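Local coordinates for MYB proto-oncogene protein (PDB 1GVD) that probably binds DNA through its Myb repeats to regulate transcription, the chain here being the second repeat, R2, a compact three-helix domain, at residues Glu43-Asn47 and His48-Glu52; Lys24-Ser27 and Val28-Lys31; Gly4-Thr7 and Lys8-Gln12. The protein carries 1 engineered substitution. All coordinates share one frame; numbering follows the deposited sequence.

Interaction 1 (Glu43-Asn47 and His48-Glu52); sequences ERWHN and HLNPE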
loop_
_atom_site.group_PDB
_atom_site.type_symbol
_atom_site.label_atom_id
_atom_site.label_comp_id
_atom_site.label_asym_id
_atom_site.label_seq_id
_atom_site.Cartn_x
_atom_site.Cartn_y
_atom_site.Cartn_z
ATOM N N GLU A 43 0.495 6.254 -2.906
ATOM C CA GLU A 43 -0.006 6.509 -4.247
ATOM C C GLU A 43 -0.997 5.454 -4.734
ATOM O O GLU A 43 -1.995 5.784 -5.378
ATOM C CB GLU A 43 1.167 6.647 -5.218
ATOM C CG GLU A 43 2.027 7.868 -4.923
ATOM C CD GLU A 43 1.208 9.145 -4.876
ATOM O OE1 GLU A 43 1.149 9.787 -3.805
ATOM O OE2 GLU A 43 0.614 9.504 -5.911
ATOM N N ARG A 44 -0.747 4.190 -4.410
ATOM C CA ARG A 44 -1.652 3.126 -4.827
ATOM C C ARG A 44 -3.016 3.335 -4.169
ATOM O O ARG A 44 -4.058 3.152 -4.801
ATOM C CB ARG A 44 -1.079 1.760 -4.436
ATOM C CG ARG A 44 -1.859 0.568 -4.984
ATOM C CD ARG A 44 -1.825 0.527 -6.499
ATOM N NE ARG A 44 -2.537 -0.633 -7.028
ATOM C CZ ARG A 44 -2.763 -0.839 -8.321
ATOM N NH1 ARG A 44 -2.332 0.040 -9.218
ATOM N NH2 ARG A 44 -3.409 -1.927 -8.718
ATOM N N TRP A 45 -3.005 3.736 -2.902
ATOM C CA TRP A 45 -4.243 3.976 -2.180
ATOM C C TRP A 45 -5.029 5.161 -2.746
ATOM O O TRP A 45 -6.201 5.025 -3.080
ATOM C CB TRP A 45 -3.940 4.202 -0.692
ATOM C CG TRP A 45 -5.133 4.611 0.118
ATOM C CD1 TRP A 45 -5.432 5.868 0.558
ATOM C CD2 TRP A 45 -6.198 3.764 0.567
ATOM N NE1 TRP A 45 -6.616 5.858 1.255
ATOM C CE2 TRP A 45 -7.109 4.581 1.277
ATOM C CE3 TRP A 45 -6.474 2.396 0.438
ATOM C CZ2 TRP A 45 -8.276 4.072 1.858
ATOM C CZ3 TRP A 45 -7.638 1.892 1.017
ATOM C CH2 TRP A 45 -8.522 2.732 1.717
ATOM N N HIS A 46 -4.391 6.317 -2.872
ATOM C CA HIS A 46 -5.096 7.490 -3.368
ATOM C C HIS A 46 -5.463 7.478 -4.844
ATOM O O HIS A 46 -6.505 8.013 -5.226
ATOM C CB HIS A 46 -4.293 8.757 -3.067
ATOM C CG HIS A 46 -4.188 9.064 -1.608
ATOM N ND1 HIS A 46 -5.295 9.217 -0.799
ATOM C CD2 HIS A 46 -3.110 9.245 -0.809
ATOM C CE1 HIS A 46 -4.900 9.478 0.435
ATOM N NE2 HIS A 46 -3.580 9.500 0.456
ATOM N N ASN A 47 -4.627 6.872 -5.681
ATOM C CA ASN A 47 -4.907 6.864 -7.113
ATOM C C ASN A 47 -5.723 5.701 -7.640
ATOM O O ASN A 47 -6.427 5.839 -8.645
ATOM C CB ASN A 47 -3.606 6.926 -7.915
ATOM C CG ASN A 47 -2.906 8.259 -7.790
ATOM O OD1 ASN A 47 -3.550 9.305 -7.714
ATOM N ND2 ASN A 47 -1.580 8.233 -7.790
ATOM N N HIS A 48 -5.650 4.559 -6.972
ATOM C CA HIS A 48 -6.353 3.390 -7.474
ATOM C C HIS A 48 -7.367 2.720 -6.557
ATOM O O HIS A 48 -8.475 2.407 -6.988
ATOM C CB HIS A 48 -5.308 2.372 -7.947
ATOM C CG HIS A 48 -5.889 1.092 -8.462
ATOM N ND1 HIS A 48 -6.431 0.134 -7.634
ATOM C CD2 HIS A 48 -6.018 0.617 -9.723
ATOM C CE1 HIS A 48 -6.870 -0.878 -8.363
ATOM N NE2 HIS A 48 -6.631 -0.609 -9.633
ATOM N N LEU A 49 -7.011 2.509 -5.296
ATOM C CA LEU A 49 -7.922 1.822 -4.391
ATOM C C LEU A 49 -8.997 2.675 -3.728
ATOM O O LEU A 49 -10.098 2.185 -3.467
ATOM C CB LEU A 49 -7.120 1.075 -3.323
ATOM C CG LEU A 49 -6.109 0.069 -3.877
ATOM C CD1 LEU A 49 -5.307 -0.529 -2.735
ATOM C CD2 LEU A 49 -6.833 -1.021 -4.654
ATOM N N ASN A 50 -8.691 3.940 -3.455
ATOM C CA ASN A 50 -9.651 4.829 -2.801
ATOM C C ASN A 50 -9.607 6.215 -3.433
ATOM O O ASN A 50 -9.275 7.200 -2.771
ATOM C CB ASN A 50 -9.325 4.937 -1.306
ATOM C CG ASN A 50 -10.420 5.634 -0.517
ATOM O OD1 ASN A 50 -11.579 5.229 -0.560
ATOM N ND2 ASN A 50 -10.053 6.678 0.217
ATOM N N PRO A 51 -9.948 6.309 -4.724
ATOM C CA PRO A 51 -9.939 7.591 -5.435
ATOM C C PRO A 51 -10.984 8.577 -4.925
ATOM O O PRO A 51 -12.009 8.181 -4.372
ATOM C CB PRO A 51 -10.190 7.178 -6.879
ATOM C CG PRO A 51 -11.094 5.999 -6.724
ATOM C CD PRO A 51 -10.431 5.229 -5.603
ATOM N N GLU A 52 -10.710 9.863 -5.117
ATOM C CA GLU A 52 -11.619 10.919 -4.685
ATOM C C GLU A 52 -12.881 10.908 -5.546
ATOM O O GLU A 52 -12.866 10.246 -6.606
ATOM C CB GLU A 52 -10.921 12.278 -4.799
ATOM C CG GLU A 52 -11.756 13.464 -4.350
ATOM C CD GLU A 52 -10.992 14.772 -4.427
ATOM O OE1 GLU A 52 -10.489 15.105 -5.521
ATOM O OE2 GLU A 52 -10.894 15.467 -3.393
ATOM O OXT GLU A 52 -13.868 11.568 -5.157
HETATM O O HOH W 1 -8.048 9.077 -0.986
HETATM O O HOH W 2 -8.040 10.524 -6.196
#
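Arg44 lays its guanidinium flat on the imidazole of His48, one turn further along the helix; the planes are 9° apart and the centres 3.8 Å. CG stands anti to the backbone N (chi1 -173°) and the chain bends at chi2, which brings the guanidinium over the ring face, while a salt bridge from NE to Asp11 helps to hold its rotation. Arg44 O takes two backbone donors, Leu49 N at 3.1 Å and, from above the carbonyl plane, His48 N at 3.0 Å. Here ends helix 38-49, third of the Myb repeat and, in this family, the recognition helix of a helix-turn-helix-like fold; the five-residue bonds Leu49 N to Arg44 O and Asn50 N to Trp45 O (2.7 Å) widen it into a pi-type turn. Trp45 receives Asn50 CB over its six-membered ring, a CH-pi contact 3.6 Å from the centroid; Leu49 CB packs obliquely at CE3, and Val18 and Pro23 also touch the indole. Cut back to an alanine, this position would probably leave Asn50 CB without its aromatic face and open a gap beside Leu49. His46 ND1 reaches Asn50 O through one water; a second joins His46 O to Glu52 N.

Interaction 2 (Lys24-Ser27 and Val28-Lys31); sequences KRWS and VIAK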
loop_
_atom_site.group_PDB
_atom_site.type_symbol
_atom_site.label_atom_id
_atom_site.label_comp_id
_atom_site.label_asym_id
_atom_site.label_seq_id
_atom_site.Cartn_x
_atom_site.Cartn_y
_atom_site.Cartn_z
ATOM N N LYS A 24 -2.190 7.292 7.073
ATOM C CA LYS A 24 -1.135 8.251 7.388
ATOM C C LYS A 24 0.164 7.593 7.847
ATOM O O LYS A 24 1.201 8.246 7.929
ATOM C CB LYS A 24 -1.612 9.235 8.463
ATOM C CG LYS A 24 -2.749 10.144 8.018
ATOM C CD LYS A 24 -3.098 11.179 9.083
ATOM C CE LYS A 24 -1.989 12.210 9.267
ATOM N NZ LYS A 24 -0.726 11.635 9.810
ATOM N N ARG A 25 0.106 6.296 8.131
ATOM C CA ARG A 25 1.271 5.551 8.609
ATOM C C ARG A 25 1.891 4.706 7.494
ATOM O O ARG A 25 2.070 3.499 7.635
ATOM C CB ARG A 25 0.827 4.653 9.761
ATOM C CG ARG A 25 0.300 5.423 10.962
ATOM C CD ARG A 25 -0.060 4.511 12.129
ATOM N NE ARG A 25 -0.371 5.314 13.309
ATOM C CZ ARG A 25 -1.554 5.868 13.556
ATOM N NH1 ARG A 25 -2.566 5.698 12.716
ATOM N NH2 ARG A 25 -1.714 6.632 14.630
ATOM N N TRP A 26 2.186 5.358 6.373
ATOM C CA TRP A 26 2.714 4.666 5.207
ATOM C C TRP A 26 3.996 3.879 5.423
ATOM O O TRP A 26 4.165 2.814 4.834
ATOM C CB TRP A 26 2.890 5.660 4.058
ATOM C CG TRP A 26 1.608 6.347 3.715
ATOM C CD1 TRP A 26 1.335 7.681 3.823
ATOM C CD2 TRP A 26 0.400 5.729 3.252
ATOM N NE1 TRP A 26 0.036 7.930 3.459
ATOM C CE2 TRP A 26 -0.564 6.751 3.103
ATOM C CE3 TRP A 26 0.037 4.408 2.948
ATOM C CZ2 TRP A 26 -1.871 6.496 2.665
ATOM C CZ3 TRP A 26 -1.265 4.154 2.509
ATOM C CH2 TRP A 26 -2.201 5.195 2.374
ATOM N N SER A 27 4.895 4.386 6.260
ATOM C CA SER A 27 6.148 3.684 6.522
ATOM C C SER A 27 5.897 2.354 7.230
ATOM O O SER A 27 6.524 1.343 6.909
ATOM C CB SER A 27 7.082 4.555 7.368
ATOM O OG SER A 27 7.444 5.733 6.669
ATOM N N VAL A 28 4.975 2.356 8.186
ATOM C CA VAL A 28 4.642 1.145 8.931
ATOM C C VAL A 28 3.932 0.156 8.007
ATOM O O VAL A 28 4.199 -1.045 8.036
ATOM C CB VAL A 28 3.724 1.465 10.129
ATOM C CG1 VAL A 28 3.467 0.207 10.942
ATOM C CG2 VAL A 28 4.360 2.537 10.996
ATOM N N ILE A 29 3.026 0.672 7.185
ATOM C CA ILE A 29 2.291 -0.161 6.242
ATOM C C ILE A 29 3.247 -0.845 5.262
ATOM O O ILE A 29 3.146 -2.048 5.027
ATOM C CB ILE A 29 1.252 0.691 5.472
ATOM C CG1 ILE A 29 0.088 1.025 6.406
ATOM C CG2 ILE A 29 0.767 -0.042 4.218
ATOM C CD1 ILE A 29 -0.940 1.971 5.812
ATOM N N ALA A 30 4.192 -0.083 4.715
ATOM C CA ALA A 30 5.149 -0.621 3.753
ATOM C C ALA A 30 6.027 -1.729 4.324
ATOM O O ALA A 30 6.492 -2.603 3.591
ATOM C CB ALA A 30 6.023 0.502 3.207
ATOM N N LYS A 31 6.252 -1.695 5.632
ATOM C CA LYS A 31 7.081 -2.705 6.280
ATOM C C LYS A 31 6.470 -4.099 6.123
ATOM O O LYS A 31 7.170 -5.108 6.218
ATOM C CB LYS A 31 7.235 -2.366 7.764
ATOM C CG LYS A 31 8.355 -3.105 8.472
ATOM C CD LYS A 31 8.447 -2.684 9.934
ATOM C CE LYS A 31 8.597 -1.173 10.077
ATOM N NZ LYS A 31 9.800 -0.652 9.370
#
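Trp26 and Ile29 provide the apolar part of this single helical turn. Their side chains run side by side in the same direction, and the terminal methyl CD1 of Ile29 comes to the six-membered part of the indole, 3.9 Å from Trp26 CE3. In both residues CG or CG1 lies anti to the carbonyl carbon (chi1 -57° in Trp26, -74° in Ile29), which turns both groups back toward the start of the helix. Ile29 CG1 also sits 3.4 Å from Arg25 O, and Ala30 CB rests 3.4 Å from Trp26 O.

The polar part is carried by the backbone. Arg25, at the N-cap position of helix 26-30, offers its carbonyl O to Ile29 N at 3.0 Å, and Trp26 O accepts Ala30 N at 2.9 Å; both bonds are fairly straight. The next bond in the series, from Lys31 N to Ser27 O, is weak.

Around the turn, Ile29 faces Leu17, Tyr21 and the engineered Leu14 of helix 8-21, while Trp26 meets Cys41, Arg42 and His46 of helix 38-49. Arg25 NH1 bonds to Tyr21 O, the last residue of helix 8-21. Spaced tryptophans packed into a three-helix core are a hallmark of Myb repeats, and the chemistry implies a division of labour: main-chain bonds shape this short helix, whereas the indole and the isoleucine fasten it between its neighbours.

Interaction 3 (Gly4-Thr7 and Lys8-Gln12); sequences GPWT and KEEDQ
Thr7 and Glu10 grip each other by two reciprocal bonds. Thr7 OG1 accepts Glu10 N at 3.1 Å, and Glu10 OE1 in turn accepts Thr7 N at 3.2 Å, using its anti lone pair. The threonine hydroxyl is brought over the helix end by a chi1 of 62°, which sets OG1 between the backbone N and the carbonyl carbon; Glu10, extended beyond CG, reaches with its carboxylate to the residue before the helix. Thr7 O adds the first regular helical bond, from Asp11 N at 3.0 Å. Such an exchange between N-cap and third helical residue is a capping box, and here it opens helix 8-21, the first of the three helices of the Myb repeat. One shell further out, Trp6 CE3 packs against Glu10 CB at 3.6 Å, the two side chains meeting at about a right angle. Asp11 OD1 approaches the same ring atom obliquely, 3.7 Å from Trp6 CE3, with carboxylate and indole planes only 12° apart. A water bridges the two residues, donating to Trp6 O and to Asp11 OD2. Outside the turn, Arg36 makes a salt bridge to Glu10 OE2 and a cation-pi contact with Trp6, while Arg44 NE pairs with Asp11 OD1. With OE2 held by Arg36, the Glu10 carboxylate is probably kept ionised and held in the orientation in which OE1 meets Thr7 N.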
loop_
_atom_site.group_PDB
_atom_site.type_symbol
_atom_site.label_atom_id
_atom_site.label_comp_id
_atom_site.label_asym_id
_atom_site.label_seq_id
_atom_site.Cartn_x
_atom_site.Cartn_y
_atom_site.Cartn_z
ATOM N N GLY A 4 7.436 -3.641 -9.337
ATOM C CA GLY A 4 6.854 -2.713 -10.285
ATOM C C GLY A 4 5.342 -2.750 -10.193
ATOM O O GLY A 4 4.766 -2.225 -9.240
ATOM N N PRO A 5 4.665 -3.373 -11.170
ATOM C CA PRO A 5 3.203 -3.463 -11.172
ATOM C C PRO A 5 2.663 -4.137 -9.915
ATOM O O PRO A 5 3.287 -5.046 -9.367
ATOM C CB PRO A 5 2.911 -4.284 -12.426
ATOM C CG PRO A 5 4.051 -3.936 -13.329
ATOM C CD PRO A 5 5.226 -3.983 -12.389
ATOM N N TRP A 6 1.504 -3.678 -9.460
ATOM C CA TRP A 6 0.862 -4.239 -8.279
ATOM C C TRP A 6 0.023 -5.454 -8.645
ATOM O O TRP A 6 -0.666 -5.456 -9.666
ATOM C CB TRP A 6 -0.054 -3.203 -7.625
ATOM C CG TRP A 6 0.673 -2.129 -6.898
ATOM C CD1 TRP A 6 1.385 -1.101 -7.443
ATOM C CD2 TRP A 6 0.787 -1.991 -5.481
ATOM N NE1 TRP A 6 1.939 -0.332 -6.451
ATOM C CE2 TRP A 6 1.588 -0.855 -5.234
ATOM C CE3 TRP A 6 0.290 -2.721 -4.393
ATOM C CZ2 TRP A 6 1.907 -0.429 -3.940
ATOM C CZ3 TRP A 6 0.605 -2.297 -3.106
ATOM C CH2 TRP A 6 1.407 -1.161 -2.892
ATOM N N THR A 7 0.088 -6.487 -7.813
ATOM C CA THR A 7 -0.709 -7.687 -8.030
ATOM C C THR A 7 -1.997 -7.544 -7.225
ATOM O O THR A 7 -2.087 -6.711 -6.314
ATOM C CB THR A 7 0.011 -8.949 -7.538
ATOM O OG1 THR A 7 0.231 -8.847 -6.125
ATOM C CG2 THR A 7 1.341 -9.123 -8.253
ATOM N N LYS A 8 -2.994 -8.354 -7.560
ATOM C CA LYS A 8 -4.266 -8.323 -6.857
ATOM C C LYS A 8 -4.063 -8.708 -5.395
ATOM O O LYS A 8 -4.778 -8.226 -4.515
ATOM C CB LYS A 8 -5.258 -9.287 -7.514
ATOM C CG LYS A 8 -5.538 -8.981 -8.975
ATOM C CD LYS A 8 -6.425 -10.046 -9.601
ATOM C CE LYS A 8 -6.664 -9.768 -11.076
ATOM N NZ LYS A 8 -7.509 -10.817 -11.707
ATOM N N GLU A 9 -3.088 -9.576 -5.134
ATOM C CA GLU A 9 -2.811 -10.003 -3.768
ATOM C C GLU A 9 -2.265 -8.832 -2.954
ATOM O O GLU A 9 -2.636 -8.647 -1.793
ATOM C CB GLU A 9 -1.818 -11.175 -3.756
ATOM C CG GLU A 9 -2.379 -12.476 -4.338
ATOM C CD GLU A 9 -2.419 -12.494 -5.858
ATOM O OE1 GLU A 9 -3.192 -13.302 -6.420
ATOM O OE2 GLU A 9 -1.676 -11.724 -6.499
ATOM N N GLU A 10 -1.385 -8.041 -3.563
ATOM C CA GLU A 10 -0.827 -6.880 -2.879
ATOM C C GLU A 10 -1.915 -5.856 -2.591
ATOM O O GLU A 10 -1.953 -5.276 -1.509
ATOM C CB GLU A 10 0.246 -6.208 -3.727
ATOM C CG GLU A 10 1.585 -6.894 -3.729
ATOM C CD GLU A 10 2.612 -6.076 -4.473
ATOM O OE1 GLU A 10 2.487 -5.948 -5.707
ATOM O OE2 GLU A 10 3.532 -5.544 -3.819
ATOM N N ASP A 11 -2.784 -5.617 -3.566
ATOM C CA ASP A 11 -3.864 -4.653 -3.383
ATOM C C ASP A 11 -4.749 -5.064 -2.213
ATOM O O ASP A 11 -5.148 -4.227 -1.398
ATOM C CB ASP A 11 -4.728 -4.542 -4.648
ATOM C CG ASP A 11 -4.082 -3.707 -5.741
ATOM O OD1 ASP A 11 -3.204 -2.872 -5.440
ATOM O OD2 ASP A 11 -4.478 -3.875 -6.916
ATOM N N GLN A 12 -5.063 -6.353 -2.120
ATOM C CA GLN A 12 -5.903 -6.827 -1.032
ATOM C C GLN A 12 -5.207 -6.633 0.311
ATOM O O GLN A 12 -5.834 -6.225 1.288
ATOM C CB GLN A 12 -6.260 -8.301 -1.230
ATOM C CG GLN A 12 -7.279 -8.809 -0.223
ATOM C CD GLN A 12 -8.610 -8.087 -0.326
ATOM O OE1 GLN A 12 -9.347 -8.252 -1.298
ATOM N NE2 GLN A 12 -8.918 -7.272 0.676
HETATM O O HOH W 3 -3.537 -5.321 -9.344
#

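Overall arrangement
From the N terminus, interaction 3 comes first, where the extended lead-in turns into helix 8-21; interaction 2 starts helix 26-30, and interaction 1 finishes helix 38-49. Each is a local turn that closes no long loop, and the three follow in series, neither nesting nor crossing. Interactions 1 and 3, with centres about 13 Å apart, are joined by the salt bridge from Arg44 NE to Asp11 OD1 (2.8 Å), tying the last helix to the first. Interactions 1 and 2 meet where Trp26 CH2 packs on Trp45 CB. Interactions 2 and 3 do not touch and lie on opposite sides of the chain's centre; helix 38-49 thus connects both.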